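Local structure of putative uncharacterized protein (Chaetomium thermophilum, 5F5T) at residues A[50-55]-A[92-97]. The protein probably takes part in pre-mRNA splicing as a member of the PRP38 family of spliceosomal factors. Residues are numbered along the deposited sequence; the frame is centred on the assembly and turned at random.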
ATOM      1  N   TYR A  50     -23.777   5.750  -8.492  1.00 66.57           N
ATOM      2  CA  TYR A  50     -24.390   5.010  -9.585  1.00 65.46           C
ATOM      3  C   TYR A  50     -23.706   3.668  -9.833  1.00 74.89           C
ATOM      4  O   TYR A  50     -24.363   2.661 -10.093  1.00 71.98           O
ATOM      5  CB  TYR A  50     -24.350   5.856 -10.853  1.00 63.05           C
ATOM      6  CG  TYR A  50     -24.901   5.179 -12.081  1.00 73.39           C
ATOM      7  CD1 TYR A  50     -26.267   5.156 -12.321  1.00 69.71           C
ATOM      8  CD2 TYR A  50     -24.059   4.591 -13.016  1.00 70.50           C
ATOM      9  CE1 TYR A  50     -26.783   4.555 -13.448  1.00 73.90           C
ATOM     10  CE2 TYR A  50     -24.568   3.984 -14.148  1.00 84.10           C
ATOM     11  CZ  TYR A  50     -25.932   3.971 -14.358  1.00 80.69           C
ATOM     12  OH  TYR A  50     -26.451   3.372 -15.481  1.00 81.93           O
ATOM     13  N   PHE A  51     -22.379   3.660  -9.769  1.00 63.12           N
ATOM     14  CA  PHE A  51     -21.627   2.445 -10.037  1.00 64.30           C
ATOM     15  C   PHE A  51     -21.953   1.359  -9.022  1.00 66.98           C
ATOM     16  O   PHE A  51     -22.059   0.188  -9.366  1.00 72.17           O
ATOM     17  CB  PHE A  51     -20.127   2.715 -10.033  1.00 46.10           C
ATOM     18  CG  PHE A  51     -19.307   1.490 -10.275  1.00 59.42           C
ATOM     19  CD1 PHE A  51     -19.130   1.009 -11.562  1.00 54.17           C
ATOM     20  CD2 PHE A  51     -18.727   0.804  -9.219  1.00 64.35           C
ATOM     21  CE1 PHE A  51     -18.379  -0.127 -11.796  1.00 59.83           C
ATOM     22  CE2 PHE A  51     -17.973  -0.335  -9.447  1.00 63.60           C
ATOM     23  CZ  PHE A  51     -17.799  -0.800 -10.738  1.00 50.02           C
ATOM     24  N   TRP A  52     -22.095   1.751  -7.765  1.00 61.68           N
ATOM     25  CA  TRP A  52     -22.441   0.803  -6.717  1.00 67.09           C
ATOM     26  C   TRP A  52     -23.831   0.220  -6.975  1.00 65.78           C
ATOM     27  O   TRP A  52     -24.034  -0.991  -6.905  1.00 72.05           O
ATOM     28  CB  TRP A  52     -22.380   1.482  -5.350  1.00 55.02           C
ATOM     29  CG  TRP A  52     -22.798   0.615  -4.216  1.00 69.12           C
ATOM     30  CD1 TRP A  52     -24.041   0.543  -3.659  1.00 59.14           C
ATOM     31  CD2 TRP A  52     -21.970  -0.283  -3.469  1.00 65.90           C
ATOM     32  NE1 TRP A  52     -24.043  -0.357  -2.622  1.00 59.91           N
ATOM     33  CE2 TRP A  52     -22.783  -0.877  -2.483  1.00 62.47           C
ATOM     34  CE3 TRP A  52     -20.622  -0.647  -3.541  1.00 55.42           C
ATOM     35  CZ2 TRP A  52     -22.294  -1.816  -1.577  1.00 64.23           C
ATOM     36  CZ3 TRP A  52     -20.137  -1.580  -2.638  1.00 65.19           C
ATOM     37  CH2 TRP A  52     -20.971  -2.154  -1.671  1.00 62.81           C
ATOM     38  N   LYS A  53     -24.781   1.096  -7.288  1.00 65.30           N
ATOM     39  CA  LYS A  53     -26.171   0.703  -7.495  1.00 66.69           C
ATOM     40  C   LYS A  53     -26.379  -0.172  -8.731  1.00 67.70           C
ATOM     41  O   LYS A  53     -27.258  -1.032  -8.738  1.00 87.78           O
ATOM     42  CB  LYS A  53     -27.056   1.947  -7.591  1.00 71.68           C
ATOM     43  CG  LYS A  53     -27.203   2.704  -6.278  1.00 62.49           C
ATOM     44  CD  LYS A  53     -28.157   3.879  -6.431  1.00 76.83           C
ATOM     45  CE  LYS A  53     -28.112   4.792  -5.215  1.00 96.43           C
ATOM     46  NZ  LYS A  53     -28.649   4.123  -3.996  1.00106.12           N
ATOM     47  N   GLU A  54     -25.588   0.049  -9.776  1.00 75.31           N
ATOM     48  CA  GLU A  54     -25.805  -0.643 -11.046  1.00 76.61           C
ATOM     49  C   GLU A  54     -24.829  -1.784 -11.327  1.00 61.21           C
ATOM     50  O   GLU A  54     -25.111  -2.652 -12.151  1.00 78.81           O
ATOM     51  CB  GLU A  54     -25.736   0.357 -12.204  1.00 93.38           C
ATOM     52  CG  GLU A  54     -26.915   1.302 -12.281  1.00107.45           C
ATOM     53  CD  GLU A  54     -28.170   0.614 -12.769  1.00115.54           C
ATOM     54  OE1 GLU A  54     -28.049  -0.330 -13.579  1.00126.38           O
ATOM     55  OE2 GLU A  54     -29.275   1.018 -12.349  1.00109.78           O
ATOM     56  N   GLN A  55     -23.687  -1.786 -10.652  1.00 75.21           N
ATOM     57  CA  GLN A  55     -22.638  -2.751 -10.968  1.00 72.61           C
ATOM     58  C   GLN A  55     -22.139  -3.524  -9.754  1.00 64.02           C
ATOM     59  O   GLN A  55     -21.497  -4.561  -9.901  1.00 84.73           O
ATOM     60  CB  GLN A  55     -21.463  -2.049 -11.652  1.00 72.99           C
ATOM     61  CG  GLN A  55     -21.787  -1.535 -13.044  1.00 76.04           C
ATOM     62  CD  GLN A  55     -22.132  -2.654 -14.011  1.00 89.55           C
ATOM     63  OE1 GLN A  55     -21.524  -3.726 -13.984  1.00 86.18           O
ATOM     64  NE2 GLN A  55     -23.115  -2.411 -14.868  1.00 97.97           N
ATOM     65  N   ALA A  92     -13.482  -2.147  -3.686  1.00 46.80           N
ATOM     66  CA  ALA A  92     -12.773  -2.385  -2.433  1.00 46.21           C
ATOM     67  C   ALA A  92     -13.770  -2.482  -1.281  1.00 60.59           C
ATOM     68  O   ALA A  92     -13.676  -3.375  -0.436  1.00 61.92           O
ATOM     69  CB  ALA A  92     -11.762  -1.287  -2.172  1.00 40.97           C
ATOM     70  N   PHE A  93     -14.732  -1.566  -1.262  1.00 49.01           N
ATOM     71  CA  PHE A  93     -15.748  -1.553  -0.217  1.00 66.75           C
ATOM     72  C   PHE A  93     -16.584  -2.818  -0.281  1.00 65.73           C
ATOM     73  O   PHE A  93     -16.920  -3.411   0.749  1.00 60.31           O
ATOM     74  CB  PHE A  93     -16.645  -0.321  -0.346  1.00 65.83           C
ATOM     75  CG  PHE A  93     -17.645  -0.183   0.766  1.00 73.59           C
ATOM     76  CD1 PHE A  93     -17.235   0.141   2.050  1.00 89.03           C
ATOM     77  CD2 PHE A  93     -18.996  -0.375   0.529  1.00 72.60           C
ATOM     78  CE1 PHE A  93     -18.155   0.268   3.079  1.00 74.34           C
ATOM     79  CE2 PHE A  93     -19.922  -0.249   1.552  1.00 69.75           C
ATOM     80  CZ  PHE A  93     -19.499   0.074   2.829  1.00 70.65           C
ATOM     81  N   LYS A  94     -16.897  -3.242  -1.499  1.00 50.53           N
ATOM     82  CA  LYS A  94     -17.644  -4.475  -1.686  1.00 58.84           C
ATOM     83  C   LYS A  94     -16.859  -5.672  -1.174  1.00 62.80           C
ATOM     84  O   LYS A  94     -17.432  -6.586  -0.601  1.00 73.65           O
ATOM     85  CB  LYS A  94     -17.994  -4.678  -3.156  1.00 57.10           C
ATOM     86  CG  LYS A  94     -18.860  -5.898  -3.410  1.00 58.18           C
ATOM     87  CD  LYS A  94     -20.025  -5.959  -2.437  1.00 75.96           C
ATOM     88  CE  LYS A  94     -21.308  -5.458  -3.072  1.00 68.95           C
ATOM     89  NZ  LYS A  94     -22.517  -5.946  -2.348  1.00 69.97           N
ATOM     90  N   LEU A  95     -15.546  -5.656  -1.367  1.00 60.51           N
ATOM     91  CA  LEU A  95     -14.697  -6.718  -0.850  1.00 60.97           C
ATOM     92  C   LEU A  95     -14.734  -6.710   0.673  1.00 68.74           C
ATOM     93  O   LEU A  95     -14.753  -7.766   1.307  1.00 59.62           O
ATOM     94  CB  LEU A  95     -13.264  -6.566  -1.354  1.00 48.96           C
ATOM     95  CG  LEU A  95     -12.965  -7.234  -2.699  1.00 62.11           C
ATOM     96  CD1 LEU A  95     -11.503  -7.057  -3.058  1.00 65.23           C
ATOM     97  CD2 LEU A  95     -13.345  -8.706  -2.685  1.00 64.85           C
ATOM     98  N   LEU A  96     -14.748  -5.516   1.256  1.00 61.81           N
ATOM     99  CA  LEU A  96     -14.897  -5.390   2.701  1.00 72.85           C
ATOM    100  C   LEU A  96     -16.207  -6.029   3.150  1.00 68.93           C
ATOM    101  O   LEU A  96     -16.262  -6.697   4.181  1.00 73.69           O
ATOM    102  CB  LEU A  96     -14.854  -3.921   3.128  1.00 56.38           C
ATOM    103  CG  LEU A  96     -13.496  -3.223   3.083  1.00 62.85           C
ATOM    104  CD1 LEU A  96     -13.645  -1.753   3.438  1.00 57.48           C
ATOM    105  CD2 LEU A  96     -12.514  -3.904   4.018  1.00 57.88           C
ATOM    106  N   GLN A  97     -17.255  -5.831   2.359  1.00 73.35           N
ATOM    107  CA  GLN A  97     -18.557  -6.436   2.635  1.00 69.24           C
ATOM    108  C   GLN A  97     -18.513  -7.963   2.561  1.00 76.62           C
ATOM    109  O   GLN A  97     -18.985  -8.654   3.462  1.00 89.08           O
ATOM    110  CB  GLN A  97     -19.601  -5.893   1.656  1.00 77.01           C
ATOM    111  CG  GLN A  97     -21.033  -6.060   2.107  1.00 91.13           C
ATOM    112  CD  GLN A  97     -22.024  -5.588   1.062  1.00101.08           C
ATOM    113  OE1 GLN A  97     -21.709  -4.729   0.239  1.00 96.13           O
ATOM    114  NE2 GLN A  97     -23.228  -6.149   1.088  1.00102.82           N
TER
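Trp52 reaches from helix 50-55 to helix 87-98 and sets the far end of its indole among Phe93, Lys94 and Gln97. The axes of segments 50-55 and 92-97 come no nearer than 12.2 Å and cross at -54°, and on the 50-55 side Trp52 alone makes the contact. With CG anti to the backbone N (chi1 177°), the indole is carried out from its helix and its six-membered ring leads. The rim atom CH2 of Trp52 meets all three partners. Trp52 CH2 lies 3.5 Å from Phe93 CD2, at the phenyl edge and near its plane. The two ring planes are inclined at 56°, an oblique aromatic pair. The Lys94 chain, bent at chi2 and chi3, crosses the indole at about a right angle, with CB 3.8 Å from Trp52 CZ3 and CE 3.6 Å from Trp52 CH2. The same bends turn its ammonium back to the side chain three residues on, where Lys94 NZ donates to Gln97 OE1 over 3.0 Å from above the carbonyl plane. Gln97 OE1 also sits at the indole edge, near its plane and 3.3 Å from Trp52 CH2. An alanine in place of Lys94 would probably leave the indole rim without its aliphatic cover and the Gln97 amide freer to turn. This is helix-to-helix packing through a single tryptophan, inside the mostly helical PRP38 family region. Ile46 of helix 40-48 touches Trp52 and Phe93, while Glu14 of helix 9-19 touches Gln97 and accepts a weak hydrogen bond from Trp52 NE1. No hydrogen bond links the two segments directly: carbon contacts of Trp52 with Phe93 and Lys94 join them, with the Gln97 oxygen at the indole edge, and the buried lysine's polar end is met by an amide of its own helix.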